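Local structure of allantoicase (Saccharomyces cerevisiae, 1O59) at residues A[137-142]-A[174-179]; A[150-155]-A[180-185]; A[314-319]-A[324-329]; A[231-236]-A[244-249]. The protein hydrolyses allantoate to (S)-ureidoglycolate and urea, a step in allantoin degradation that lets yeast draw on purines as a secondary nitrogen source. All blocks are in the same frame, centred on the assembly; numbering follows the deposited sequence.

Overall arrangement
Following the chain from the N terminus, contacts 1 and 2 cross on a five-stranded antiparallel sheet in the first Allantoicase repeat: their segments alternate, and both end on strand 176-182. Contact 1 closes the loop between strands 124-130 and 147-154 back onto that strand, while contact 2 joins it to outer strand 147-154 across strand 124-130. The second Allantoicase repeat follows in series. Contact 4 closes a short loop from 231-236 to strand 246-247, and contact 3 closes the still shorter turn between strands 309-317 and 323-331, which belong to different sheets. Contacts 3 and 4 have centres about 18 Å apart; the centres of contacts 1 and 3 are about 43 Å apart, on opposite sides of the chain's centre.

Contact 1 (A[137-142]-A[174-179]); sequences GNIVED and FTHIKL
The imidazole of H176 carries I139 over one face and T175 at its edge. CG1 of I139 sits 3.9 Å from the ring centroid, 22° off the normal, in a CH-pi contact shifted toward the rim, where NE2 is the ring atom it approaches most closely. In the ring plane, T175 OG1 is hydrogen-bonded to ND1 of H176 at 2.7 Å, which fixes the rotation of the imidazole. At the other nitrogen, a water lies 3.1 Å from H176 NE2 and also reaches the backbone N of I139, which adds a weak, water-mediated link to the CH-pi contact.

Two residues further along each segment the contact becomes ionic. K178 leaves the strand with CG anti to its backbone N (chi1 -157°) and bends only at its third torsion, which delivers NZ to E141. There the ammonium makes two bonds to one residue: 2.8 Å from K178 NZ to E141 OE2, a salt bridge approached from above the carboxylate plane, and 2.9 Å from K178 NZ to the backbone O of E141. OE2 of E141 is shared with the hydroxyl of Y93, while K178 also has a salt bridge to E128 and a cation-pi contact with W146; these partners would be expected to stabilise the buried ammonium of K178.

The strand opens with a classic beta bulge, T175 and H176 together standing opposite L130, and the loop joining strands 124-130 and 147-154 folds over the central strand, 176-182, of the five-stranded antiparallel sheet.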
loop_
_atom_site.group_PDB
_atom_site.type_symbol
_atom_site.label_atom_id
_atom_site.label_comp_id
_atom_site.label_asym_id
_atom_site.label_seq_id
_atom_site.Cartn_x
_atom_site.Cartn_y
_atom_site.Cartn_z
ATOM N N GLY A 137 12.207 5.169 -21.365
ATOM C CA GLY A 137 12.898 6.348 -20.890
ATOM C C GLY A 137 12.166 6.975 -19.726
ATOM O O GLY A 137 11.103 6.522 -19.329
ATOM N N ASN A 138 12.727 8.035 -19.185
ATOM C CA ASN A 138 12.032 8.746 -18.133
ATOM C C ASN A 138 10.912 9.649 -18.674
ATOM O O ASN A 138 11.158 10.605 -19.408
ATOM C CB ASN A 138 13.027 9.482 -17.229
ATOM C CG ASN A 138 13.983 8.500 -16.532
ATOM O OD1 ASN A 138 13.754 8.113 -15.380
ATOM N ND2 ASN A 138 15.006 8.025 -17.273
ATOM N N ILE A 139 9.678 9.298 -18.297
ATOM C CA ILE A 139 8.469 10.031 -18.696
ATOM C C ILE A 139 8.575 11.520 -18.368
ATOM O O ILE A 139 9.089 11.901 -17.292
ATOM C CB ILE A 139 7.177 9.425 -18.014
ATOM C CG1 ILE A 139 6.863 8.002 -18.525
ATOM C CG2 ILE A 139 5.966 10.317 -18.220
ATOM C CD1 ILE A 139 6.557 7.913 -19.973
ATOM N N VAL A 140 8.080 12.336 -19.308
ATOM C CA VAL A 140 8.073 13.787 -19.165
ATOM C C VAL A 140 6.670 14.337 -18.859
ATOM O O VAL A 140 5.644 13.712 -19.133
ATOM C CB VAL A 140 8.663 14.504 -20.404
ATOM C CG1 VAL A 140 10.066 14.007 -20.672
ATOM C CG2 VAL A 140 7.779 14.327 -21.658
ATOM N N GLU A 141 6.669 15.539 -18.294
ATOM C CA GLU A 141 5.448 16.215 -17.867
ATOM C C GLU A 141 4.426 16.443 -19.002
ATOM O O GLU A 141 3.230 16.317 -18.771
ATOM C CB GLU A 141 5.829 17.539 -17.212
ATOM C CG GLU A 141 4.726 18.217 -16.441
ATOM C CD GLU A 141 3.733 18.956 -17.310
ATOM O OE1 GLU A 141 4.110 19.526 -18.395
ATOM O OE2 GLU A 141 2.555 18.942 -16.871
ATOM N N ASP A 142 4.884 16.775 -20.208
ATOM C CA ASP A 142 3.963 17.188 -21.274
ATOM C C ASP A 142 3.634 16.076 -22.275
ATOM O O ASP A 142 3.257 16.333 -23.398
ATOM C CB ASP A 142 4.485 18.436 -21.990
ATOM C CG ASP A 142 5.695 18.154 -22.869
ATOM O OD1 ASP A 142 6.308 17.068 -22.711
ATOM O OD2 ASP A 142 6.102 18.972 -23.742
ATOM N N PHE A 174 -3.417 2.223 -15.541
ATOM C CA PHE A 174 -2.297 3.164 -15.616
ATOM C C PHE A 174 -1.053 2.617 -14.908
ATOM O O PHE A 174 -1.153 1.688 -14.109
ATOM C CB PHE A 174 -2.704 4.498 -14.980
ATOM C CG PHE A 174 -3.909 5.127 -15.616
ATOM C CD1 PHE A 174 -3.799 5.772 -16.825
ATOM C CD2 PHE A 174 -5.162 5.043 -15.028
ATOM C CE1 PHE A 174 -4.892 6.341 -17.424
ATOM C CE2 PHE A 174 -6.261 5.627 -15.647
ATOM C CZ PHE A 174 -6.109 6.276 -16.829
ATOM N N THR A 175 0.097 3.231 -15.214
ATOM C CA THR A 175 1.427 2.831 -14.714
ATOM C C THR A 175 2.190 3.949 -14.002
ATOM O O THR A 175 3.121 3.674 -13.254
ATOM C CB THR A 175 2.331 2.407 -15.885
ATOM O OG1 THR A 175 2.452 3.507 -16.792
ATOM C CG2 THR A 175 1.746 1.265 -16.740
ATOM N N HIS A 176 1.836 5.195 -14.305
ATOM C CA HIS A 176 2.506 6.399 -13.827
ATOM C C HIS A 176 1.459 7.433 -13.358
ATOM O O HIS A 176 0.393 7.540 -13.938
ATOM C CB HIS A 176 3.294 7.051 -14.960
ATOM C CG HIS A 176 4.533 6.314 -15.357
ATOM N ND1 HIS A 176 4.501 5.148 -16.090
ATOM C CD2 HIS A 176 5.841 6.604 -15.158
ATOM C CE1 HIS A 176 5.737 4.741 -16.310
ATOM N NE2 HIS A 176 6.570 5.608 -15.757
ATOM N N ILE A 177 1.816 8.212 -12.340
ATOM C CA ILE A 177 0.949 9.234 -11.763
ATOM C C ILE A 177 1.642 10.581 -11.814
ATOM O O ILE A 177 2.845 10.664 -11.595
ATOM C CB ILE A 177 0.614 8.856 -10.271
ATOM C CG1 ILE A 177 -0.145 7.505 -10.221
ATOM C CG2 ILE A 177 -0.155 9.994 -9.558
ATOM C CD1 ILE A 177 -1.370 7.466 -11.060
ATOM N N LYS A 178 0.861 11.616 -12.110
ATOM C CA LYS A 178 1.306 13.010 -12.040
ATOM C C LYS A 178 0.483 13.744 -10.996
ATOM O O LYS A 178 -0.753 13.835 -11.078
ATOM C CB LYS A 178 1.164 13.741 -13.388
ATOM C CG LYS A 178 2.092 14.957 -13.523
ATOM C CD LYS A 178 1.615 16.021 -14.490
ATOM C CE LYS A 178 1.455 15.515 -15.885
ATOM N NZ LYS A 178 1.127 16.577 -16.851
ATOM N N LEU A 179 1.186 14.282 -10.016
ATOM C CA LEU A 179 0.578 15.131 -9.010
ATOM C C LEU A 179 0.851 16.571 -9.386
ATOM O O LEU A 179 1.983 16.944 -9.646
ATOM C CB LEU A 179 1.176 14.794 -7.646
ATOM C CG LEU A 179 0.895 15.731 -6.472
ATOM C CD1 LEU A 179 -0.548 15.686 -6.059
ATOM C CD2 LEU A 179 1.830 15.298 -5.335
HETATM O O HOH W 1 9.474 6.713 -16.132
#

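Contact 2 (A[150-155]-A[180-185]); sequences VEKFEC and KMYPDG
A cation-pi contact between K152 and Y182 spans the face of the five-stranded antiparallel sheet, joining outer strand 147-154 to strand 176-182 over the intervening strand 124-130. No backbone hydrogen bond links the two segments; the contact is made by these two side chains.

The aliphatic part of the lysine does most of the touching. CE of K152 rests 3.5 Å from the centroid of the Y182 ring and only 9° off its normal, directly above the ring centre, and its shortest approach is 3.6 Å to CD2 of Y182. Further back, CG of K152 comes to 3.9 Å from CE1 of the same ring. NZ of K152 lies 4.6 Å from the Y182 centroid, tilted 24° from the normal, so the ammonium overhangs the face while the methylene before it bears on the pi surface. A bend at the third torsion (chi3 -119°) turns the lysine end over the ring.

Beyond the ring, the Y182 hydroxyl is hydrogen-bonded to S126 OG, which ties the phenol to the strand in between. K152 makes a further cation-pi contact with F124 of that strand, and its ammonium therefore has two aromatic neighbours. The next residue, F153, packs instead against F15 and F163.

Such a solvent-facing lysine laid over an aromatic ring is a side-chain contact on one sheet face between strands that are next-but-one neighbours, at the margin of an antiparallel beta sheet.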
loop_
_atom_site.group_PDB
_atom_site.type_symbol
_atom_site.label_atom_id
_atom_site.label_comp_id
_atom_site.label_asym_id
_atom_site.label_seq_id
_atom_site.Cartn_x
_atom_site.Cartn_y
_atom_site.Cartn_z
ATOM N N VAL A 150 -8.183 12.818 -11.131
ATOM C CA VAL A 150 -8.749 13.548 -10.019
ATOM C C VAL A 150 -8.677 15.024 -10.295
ATOM O O VAL A 150 -7.590 15.600 -10.361
ATOM C CB VAL A 150 -8.040 13.216 -8.719
ATOM C CG1 VAL A 150 -8.647 14.008 -7.565
ATOM C CG2 VAL A 150 -8.091 11.681 -8.466
ATOM N N GLU A 151 -9.855 15.614 -10.467
ATOM C CA GLU A 151 -10.023 17.035 -10.716
ATOM C C GLU A 151 -9.487 17.879 -9.567
ATOM O O GLU A 151 -9.372 17.419 -8.435
ATOM C CB GLU A 151 -11.508 17.369 -10.927
ATOM C CG GLU A 151 -12.305 17.383 -9.614
ATOM C CD GLU A 151 -13.778 16.978 -9.759
ATOM O OE1 GLU A 151 -14.674 17.870 -10.014
ATOM O OE2 GLU A 151 -14.024 15.738 -9.589
ATOM N N LYS A 152 -9.203 19.134 -9.893
ATOM C CA LYS A 152 -8.604 20.102 -8.986
ATOM C C LYS A 152 -9.466 20.263 -7.737
ATOM O O LYS A 152 -10.664 20.491 -7.825
ATOM C CB LYS A 152 -8.443 21.442 -9.722
ATOM C CG LYS A 152 -7.581 22.458 -9.020
ATOM C CD LYS A 152 -7.864 23.888 -9.518
ATOM C CE LYS A 152 -6.647 24.572 -10.161
ATOM N NZ LYS A 152 -6.897 26.056 -10.413
ATOM N N PHE A 153 -8.857 20.119 -6.575
ATOM C CA PHE A 153 -9.565 20.348 -5.334
ATOM C C PHE A 153 -8.703 21.067 -4.328
ATOM O O PHE A 153 -7.490 20.940 -4.310
ATOM C CB PHE A 153 -10.099 19.032 -4.742
ATOM C CG PHE A 153 -9.016 18.047 -4.297
ATOM C CD1 PHE A 153 -8.434 18.142 -3.034
ATOM C CD2 PHE A 153 -8.620 16.996 -5.135
ATOM C CE1 PHE A 153 -7.465 17.231 -2.640
ATOM C CE2 PHE A 153 -7.680 16.078 -4.752
ATOM C CZ PHE A 153 -7.091 16.190 -3.499
ATOM N N GLU A 154 -9.385 21.800 -3.471
ATOM C CA GLU A 154 -8.779 22.616 -2.436
ATOM C C GLU A 154 -8.264 21.761 -1.284
ATOM O O GLU A 154 -8.910 20.811 -0.866
ATOM C CB GLU A 154 -9.820 23.606 -1.916
ATOM C CG GLU A 154 -9.256 24.738 -1.087
ATOM C CD GLU A 154 -10.286 25.839 -0.813
ATOM O OE1 GLU A 154 -11.517 25.604 -1.033
ATOM O OE2 GLU A 154 -9.871 26.961 -0.398
ATOM N N CYS A 155 -7.078 22.102 -0.791
ATOM C CA CYS A 155 -6.510 21.491 0.403
ATOM C C CYS A 155 -6.435 22.515 1.518
ATOM O O CYS A 155 -6.349 23.716 1.266
ATOM C CB CYS A 155 -5.095 21.045 0.125
ATOM S SG CYS A 155 -4.945 19.728 -1.054
ATOM N N LYS A 180 -0.202 17.370 -9.436
ATOM C CA LYS A 180 -0.087 18.792 -9.730
ATOM C C LYS A 180 -0.502 19.581 -8.485
ATOM O O LYS A 180 -1.544 19.321 -7.909
ATOM C CB LYS A 180 -1.004 19.175 -10.896
ATOM C CG LYS A 180 -0.758 18.486 -12.236
ATOM C CD LYS A 180 -1.496 19.287 -13.341
ATOM C CE LYS A 180 -1.121 18.840 -14.765
ATOM N NZ LYS A 180 -2.013 19.445 -15.845
HETATM N N MSE A 181 0.322 20.541 -8.088
HETATM C CA MSE A 181 0.046 21.483 -6.993
HETATM C C MSE A 181 0.001 22.910 -7.559
HETATM O O MSE A 181 0.976 23.379 -8.181
HETATM C CB MSE A 181 1.181 21.356 -5.960
HETATM C CG MSE A 181 1.335 22.509 -4.958
HETATM SE SE MSE A 181 2.483 21.993 -3.434
HETATM C CE MSE A 181 4.022 21.733 -4.329
ATOM N N TYR A 182 -1.115 23.590 -7.331
ATOM C CA TYR A 182 -1.350 24.903 -7.895
ATOM C C TYR A 182 -1.250 26.014 -6.839
ATOM O O TYR A 182 -2.131 26.083 -5.962
ATOM C CB TYR A 182 -2.755 24.982 -8.497
ATOM C CG TYR A 182 -3.116 23.934 -9.537
ATOM C CD1 TYR A 182 -3.517 22.648 -9.159
ATOM C CD2 TYR A 182 -3.141 24.258 -10.895
ATOM C CE1 TYR A 182 -3.901 21.707 -10.102
ATOM C CE2 TYR A 182 -3.516 23.322 -11.853
ATOM C CZ TYR A 182 -3.903 22.054 -11.457
ATOM O OH TYR A 182 -4.271 21.134 -12.414
ATOM N N PRO A 183 -0.245 26.900 -6.912
ATOM C CA PRO A 183 0.810 26.929 -7.929
ATOM C C PRO A 183 2.151 26.418 -7.409
ATOM O O PRO A 183 3.050 26.136 -8.200
ATOM C CB PRO A 183 0.924 28.409 -8.244
ATOM C CG PRO A 183 0.665 29.035 -6.939
ATOM C CD PRO A 183 -0.402 28.209 -6.266
ATOM N N ASP A 184 2.232 26.291 -6.086
ATOM C CA ASP A 184 3.427 25.937 -5.358
ATOM C C ASP A 184 3.065 25.784 -3.862
ATOM O O ASP A 184 1.973 26.182 -3.443
ATOM C CB ASP A 184 4.544 26.985 -5.562
ATOM C CG ASP A 184 4.123 28.397 -5.235
ATOM O OD1 ASP A 184 3.949 28.723 -4.056
ATOM O OD2 ASP A 184 4.005 29.290 -6.094
ATOM N N GLY A 185 3.971 25.186 -3.080
ATOM C CA GLY A 185 3.758 25.007 -1.639
ATOM C C GLY A 185 4.346 23.721 -1.088
ATOM O O GLY A 185 5.337 23.204 -1.587
#

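Contact 3 (A[314-319]-A[324-329]); sequences GKSKTG and HVYEIR
The CB of H324 points toward the 314-319 segment, and CG, anti to the carbonyl carbon (chi1 -54°), carries the imidazole up to T318 and G319. Past CG, ND1 is taken by the backbone O of V276. CE1 lies 3.5 Å from the O of G319, and CD2 runs past CA of T318. At the tip, NE2 of H324 accepts the backbone N-H of G319 at 2.9 Å with an N-H...N angle of 153°, the donor standing somewhat out of the ring plane. CG2 of T318 lies over one face of the imidazole, 4.0 Å above its centre, in a CH-pi contact.

Replacing H324 with an alanine is likely to leave the G319 N-H without its acceptor, take the imidazole bond from the V276 carbonyl, and open a gap beneath the T318 methyl.

Y326, two residues on, sets CE1 3.7 Å from S316 OG, and its hydroxyl shares a water with K317 O: the water is 2.6 Å from K317 O and 2.8 Å from Y326 OH. Side chains and water, rather than strand pairing, thus join these segments, as in a beta-arch, where consecutive strands pass from one sheet to another.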
loop_
_atom_site.group_PDB
_atom_site.type_symbol
_atom_site.label_atom_id
_atom_site.label_comp_id
_atom_site.label_asym_id
_atom_site.label_seq_id
_atom_site.Cartn_x
_atom_site.Cartn_y
_atom_site.Cartn_z
ATOM N N GLY A 314 -1.410 -26.338 9.886
ATOM C CA GLY A 314 -1.760 -26.609 11.265
ATOM C C GLY A 314 -0.751 -25.986 12.187
ATOM O O GLY A 314 0.222 -25.393 11.736
ATOM N N LYS A 315 -1.006 -26.106 13.489
ATOM C CA LYS A 315 -0.233 -25.387 14.511
ATOM C C LYS A 315 1.228 -25.749 14.331
ATOM O O LYS A 315 1.579 -26.921 14.388
ATOM C CB LYS A 315 -0.734 -25.743 15.917
ATOM C CG LYS A 315 -0.190 -24.873 17.052
ATOM C CD LYS A 315 -1.008 -25.091 18.322
ATOM C CE LYS A 315 -0.333 -24.510 19.577
ATOM N NZ LYS A 315 -0.323 -25.459 20.766
ATOM N N SER A 316 2.062 -24.736 14.086
ATOM C CA SER A 316 3.452 -24.929 13.711
ATOM C C SER A 316 4.296 -24.004 14.533
ATOM O O SER A 316 4.038 -22.803 14.565
ATOM C CB SER A 316 3.662 -24.584 12.233
ATOM O OG SER A 316 3.054 -25.539 11.392
ATOM N N LYS A 317 5.319 -24.565 15.173
ATOM C CA LYS A 317 6.270 -23.796 15.973
ATOM C C LYS A 317 7.113 -22.892 15.050
ATOM O O LYS A 317 7.610 -23.345 14.025
ATOM C CB LYS A 317 7.195 -24.727 16.795
ATOM C CG LYS A 317 7.819 -24.029 17.991
ATOM C CD LYS A 317 8.794 -24.896 18.835
ATOM C CE LYS A 317 9.193 -24.169 20.177
ATOM N NZ LYS A 317 7.970 -23.724 21.014
ATOM N N THR A 318 7.246 -21.621 15.442
ATOM C CA THR A 318 7.986 -20.609 14.683
ATOM C C THR A 318 9.228 -20.114 15.431
ATOM O O THR A 318 9.345 -20.225 16.671
ATOM C CB THR A 318 7.078 -19.392 14.259
ATOM O OG1 THR A 318 6.193 -18.993 15.323
ATOM C CG2 THR A 318 6.141 -19.786 13.115
ATOM N N GLY A 319 10.162 -19.609 14.622
ATOM C CA GLY A 319 11.481 -19.214 15.073
ATOM C C GLY A 319 11.719 -17.776 14.675
ATOM O O GLY A 319 10.921 -17.185 13.932
ATOM N N HIS A 324 9.885 -19.751 7.126
ATOM C CA HIS A 324 9.305 -21.077 7.386
ATOM C C HIS A 324 8.528 -21.514 6.155
ATOM O O HIS A 324 7.640 -20.814 5.715
ATOM C CB HIS A 324 8.359 -21.031 8.586
ATOM C CG HIS A 324 8.977 -20.473 9.829
ATOM N ND1 HIS A 324 9.088 -19.120 10.059
ATOM C CD2 HIS A 324 9.488 -21.087 10.920
ATOM C CE1 HIS A 324 9.647 -18.929 11.240
ATOM N NE2 HIS A 324 9.905 -20.106 11.782
ATOM N N VAL A 325 8.873 -22.671 5.621
ATOM C CA VAL A 325 8.340 -23.155 4.355
ATOM C C VAL A 325 7.474 -24.402 4.587
ATOM O O VAL A 325 7.972 -25.456 4.980
ATOM C CB VAL A 325 9.500 -23.524 3.362
ATOM C CG1 VAL A 325 8.936 -24.123 2.050
ATOM C CG2 VAL A 325 10.396 -22.306 3.103
ATOM N N TYR A 326 6.177 -24.262 4.319
ATOM C CA TYR A 326 5.221 -25.352 4.448
ATOM C C TYR A 326 4.861 -25.848 3.058
ATOM O O TYR A 326 4.259 -25.135 2.268
ATOM C CB TYR A 326 3.992 -24.880 5.227
ATOM C CG TYR A 326 4.397 -24.246 6.525
ATOM C CD1 TYR A 326 4.914 -25.005 7.567
ATOM C CD2 TYR A 326 4.357 -22.877 6.681
ATOM C CE1 TYR A 326 5.318 -24.406 8.754
ATOM C CE2 TYR A 326 4.767 -22.259 7.852
ATOM C CZ TYR A 326 5.234 -23.011 8.892
ATOM O OH TYR A 326 5.605 -22.358 10.053
ATOM N N GLU A 327 5.263 -27.069 2.750
ATOM C CA GLU A 327 4.882 -27.665 1.477
ATOM C C GLU A 327 3.510 -28.289 1.625
ATOM O O GLU A 327 3.278 -29.090 2.506
ATOM C CB GLU A 327 5.961 -28.608 0.947
ATOM C CG GLU A 327 6.979 -27.808 0.110
ATOM C CD GLU A 327 8.421 -28.311 0.180
ATOM O OE1 GLU A 327 8.615 -29.549 0.331
ATOM O OE2 GLU A 327 9.361 -27.466 0.053
ATOM N N ILE A 328 2.586 -27.803 0.810
ATOM C CA ILE A 328 1.170 -28.098 0.920
ATOM C C ILE A 328 0.816 -29.063 -0.201
ATOM O O ILE A 328 0.235 -30.096 0.049
ATOM C CB ILE A 328 0.313 -26.770 0.817
ATOM C CG1 ILE A 328 0.657 -25.818 1.942
ATOM C CG2 ILE A 328 -1.159 -27.052 0.932
ATOM C CD1 ILE A 328 0.645 -26.502 3.321
ATOM N N ARG A 329 1.175 -28.682 -1.426
ATOM C CA ARG A 329 0.944 -29.458 -2.625
ATOM C C ARG A 329 -0.467 -30.006 -2.675
ATOM O O ARG A 329 -0.676 -31.195 -2.818
ATOM C CB ARG A 329 1.975 -30.562 -2.722
ATOM C CG ARG A 329 3.384 -30.039 -2.762
ATOM C CD ARG A 329 4.348 -30.957 -3.490
ATOM N NE ARG A 329 5.680 -30.357 -3.565
ATOM C CZ ARG A 329 6.686 -30.589 -2.704
ATOM N NH1 ARG A 329 6.554 -31.459 -1.696
ATOM N NH2 ARG A 329 7.857 -29.963 -2.882
HETATM O O HOH W 2 7.394 -24.034 11.503
#

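Contact 4 (A[231-236]-A[244-249]); sequences DNLLLP and DGWETK
N232 and G245 bring their backbones together, with CA atoms 5.0 Å apart, where a 3-10 turn at 231-233 meets the chain just ahead of strand 246-247. The two segments share no backbone hydrogen bond; G245 instead pairs with S229, and W246 with V347.

The polar link comes from the side chain of N232. With CG anti to the carbonyl carbon (chi1 -71°), its amide is placed beside G245, and ND2 of N232 donates to the O of G245 at 2.9 Å, nearly straight at 163°. The acceptor lies close to the plane of the amide, although the donor stands tilted from the carbonyl plane of G245. CB of N232 also packs 3.3 Å from the O of D244, a carbonyl that is bonded to R349. On its other side the amide offers OD1 to the ammonium of K41, which also bridges to D231.

Next to this, L233 meets W246 apolarly: CD2 of L233 is 4.0 Å from CB of W246, and CD1 of L233 is 4.1 Å from its CE3. The indole NE1 is bonded to the O of D224.

A leucine in place of N232 would probably take the amide donor from the G245 carbonyl and cost K41 one of its oxygen partners.

Donating through ND2 and accepting through OD1, the buried amide uses both its ends, which implies a fixed flip and a polar join between the 3-10 segment and the residue leading into strand 246-247, next to the apolar L233-W246 contact.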
loop_
_atom_site.group_PDB
_atom_site.type_symbol
_atom_site.label_atom_id
_atom_site.label_comp_id
_atom_site.label_asym_id
_atom_site.label_seq_id
_atom_site.Cartn_x
_atom_site.Cartn_y
_atom_site.Cartn_z
ATOM N N ASP A 231 -0.720 -4.955 5.527
ATOM C CA ASP A 231 -0.361 -4.840 4.117
ATOM C C ASP A 231 1.120 -5.049 3.860
ATOM O O ASP A 231 1.509 -5.381 2.746
ATOM C CB ASP A 231 -0.859 -3.528 3.500
ATOM C CG ASP A 231 -0.298 -2.331 4.159
ATOM O OD1 ASP A 231 -0.572 -2.171 5.376
ATOM O OD2 ASP A 231 0.395 -1.479 3.534
ATOM N N ASN A 232 1.935 -4.929 4.900
ATOM C CA ASN A 232 3.340 -5.189 4.765
ATOM C C ASN A 232 3.628 -6.661 4.516
ATOM O O ASN A 232 4.724 -7.000 4.083
ATOM C CB ASN A 232 4.112 -4.718 6.005
ATOM C CG ASN A 232 4.182 -3.197 6.118
ATOM O OD1 ASN A 232 3.943 -2.488 5.123
ATOM N ND2 ASN A 232 4.515 -2.683 7.325
ATOM N N LEU A 233 2.669 -7.536 4.801
ATOM C CA LEU A 233 2.872 -8.989 4.635
ATOM C C LEU A 233 3.096 -9.439 3.187
ATOM O O LEU A 233 3.606 -10.519 2.949
ATOM C CB LEU A 233 1.658 -9.742 5.153
ATOM C CG LEU A 233 1.486 -9.752 6.680
ATOM C CD1 LEU A 233 0.115 -10.327 7.003
ATOM C CD2 LEU A 233 2.611 -10.543 7.397
ATOM N N LEU A 234 2.660 -8.601 2.241
ATOM C CA LEU A 234 2.545 -8.964 0.860
ATOM C C LEU A 234 3.572 -8.216 0.013
ATOM O O LEU A 234 3.524 -8.246 -1.222
ATOM C CB LEU A 234 1.114 -8.636 0.404
ATOM C CG LEU A 234 -0.014 -8.966 1.388
ATOM C CD1 LEU A 234 -1.351 -8.499 0.889
ATOM C CD2 LEU A 234 -0.109 -10.471 1.691
ATOM N N LEU A 235 4.520 -7.556 0.663
ATOM C CA LEU A 235 5.438 -6.679 -0.055
ATOM C C LEU A 235 6.609 -7.427 -0.703
ATOM O O LEU A 235 6.944 -8.524 -0.322
ATOM C CB LEU A 235 5.995 -5.608 0.894
ATOM C CG LEU A 235 4.965 -4.622 1.450
ATOM C CD1 LEU A 235 5.681 -3.669 2.387
ATOM C CD2 LEU A 235 4.269 -3.858 0.328
ATOM N N PRO A 236 7.278 -6.789 -1.636
ATOM C CA PRO A 236 8.500 -7.361 -2.165
ATOM C C PRO A 236 9.592 -7.379 -1.092
ATOM O O PRO A 236 9.586 -6.526 -0.172
ATOM C CB PRO A 236 8.907 -6.416 -3.325
ATOM C CG PRO A 236 7.797 -5.415 -3.493
ATOM C CD PRO A 236 6.973 -5.467 -2.212
ATOM N N ASP A 244 8.803 -2.661 8.920
ATOM C CA ASP A 244 8.143 -2.957 7.645
ATOM C C ASP A 244 7.516 -4.337 7.538
ATOM O O ASP A 244 7.344 -4.871 6.468
ATOM C CB ASP A 244 9.060 -2.675 6.452
ATOM C CG ASP A 244 10.412 -3.372 6.542
ATOM O OD1 ASP A 244 10.439 -4.575 6.827
ATOM O OD2 ASP A 244 11.503 -2.773 6.313
ATOM N N GLY A 245 7.133 -4.893 8.668
ATOM C CA GLY A 245 6.296 -6.069 8.700
ATOM C C GLY A 245 4.993 -5.761 9.409
ATOM O O GLY A 245 4.530 -4.626 9.411
ATOM N N TRP A 246 4.412 -6.807 9.989
ATOM C CA TRP A 246 3.178 -6.745 10.733
ATOM C C TRP A 246 3.490 -7.236 12.124
ATOM O O TRP A 246 4.055 -8.299 12.306
ATOM C CB TRP A 246 2.138 -7.641 10.086
ATOM C CG TRP A 246 0.879 -7.777 10.895
ATOM C CD1 TRP A 246 0.119 -6.773 11.437
ATOM C CD2 TRP A 246 0.255 -8.994 11.279
ATOM N NE1 TRP A 246 -0.951 -7.301 12.117
ATOM C CE2 TRP A 246 -0.883 -8.661 12.051
ATOM C CE3 TRP A 246 0.550 -10.341 11.063
ATOM C CZ2 TRP A 246 -1.729 -9.613 12.566
ATOM C CZ3 TRP A 246 -0.295 -11.288 11.571
ATOM C CH2 TRP A 246 -1.426 -10.926 12.305
ATOM N N GLU A 247 3.166 -6.422 13.108
ATOM C CA GLU A 247 3.454 -6.758 14.480
ATOM C C GLU A 247 2.311 -6.331 15.372
ATOM O O GLU A 247 1.715 -5.253 15.195
ATOM C CB GLU A 247 4.721 -6.072 14.948
ATOM C CG GLU A 247 5.234 -6.637 16.260
ATOM C CD GLU A 247 5.581 -5.568 17.284
ATOM O OE1 GLU A 247 4.665 -4.830 17.766
ATOM O OE2 GLU A 247 6.788 -5.472 17.588
ATOM N N THR A 248 2.019 -7.193 16.335
ATOM C CA THR A 248 0.964 -6.949 17.289
ATOM C C THR A 248 1.540 -6.815 18.680
ATOM O O THR A 248 2.676 -7.161 18.920
ATOM C CB THR A 248 -0.064 -8.076 17.218
ATOM O OG1 THR A 248 0.560 -9.317 17.578
ATOM C CG2 THR A 248 -0.544 -8.263 15.774
ATOM N N LYS A 249 0.718 -6.285 19.569
ATOM C CA LYS A 249 1.059 -6.050 20.952
ATOM C C LYS A 249 1.302 -7.340 21.710
ATOM O O LYS A 249 0.780 -8.405 21.345
ATOM C CB LYS A 249 -0.092 -5.308 21.644
ATOM C CG LYS A 249 -0.170 -3.831 21.298
ATOM C CD LYS A 249 -1.641 -3.266 21.263
ATOM C CE LYS A 249 -1.933 -2.427 19.922
ATOM N NZ LYS A 249 -3.373 -1.909 19.788
#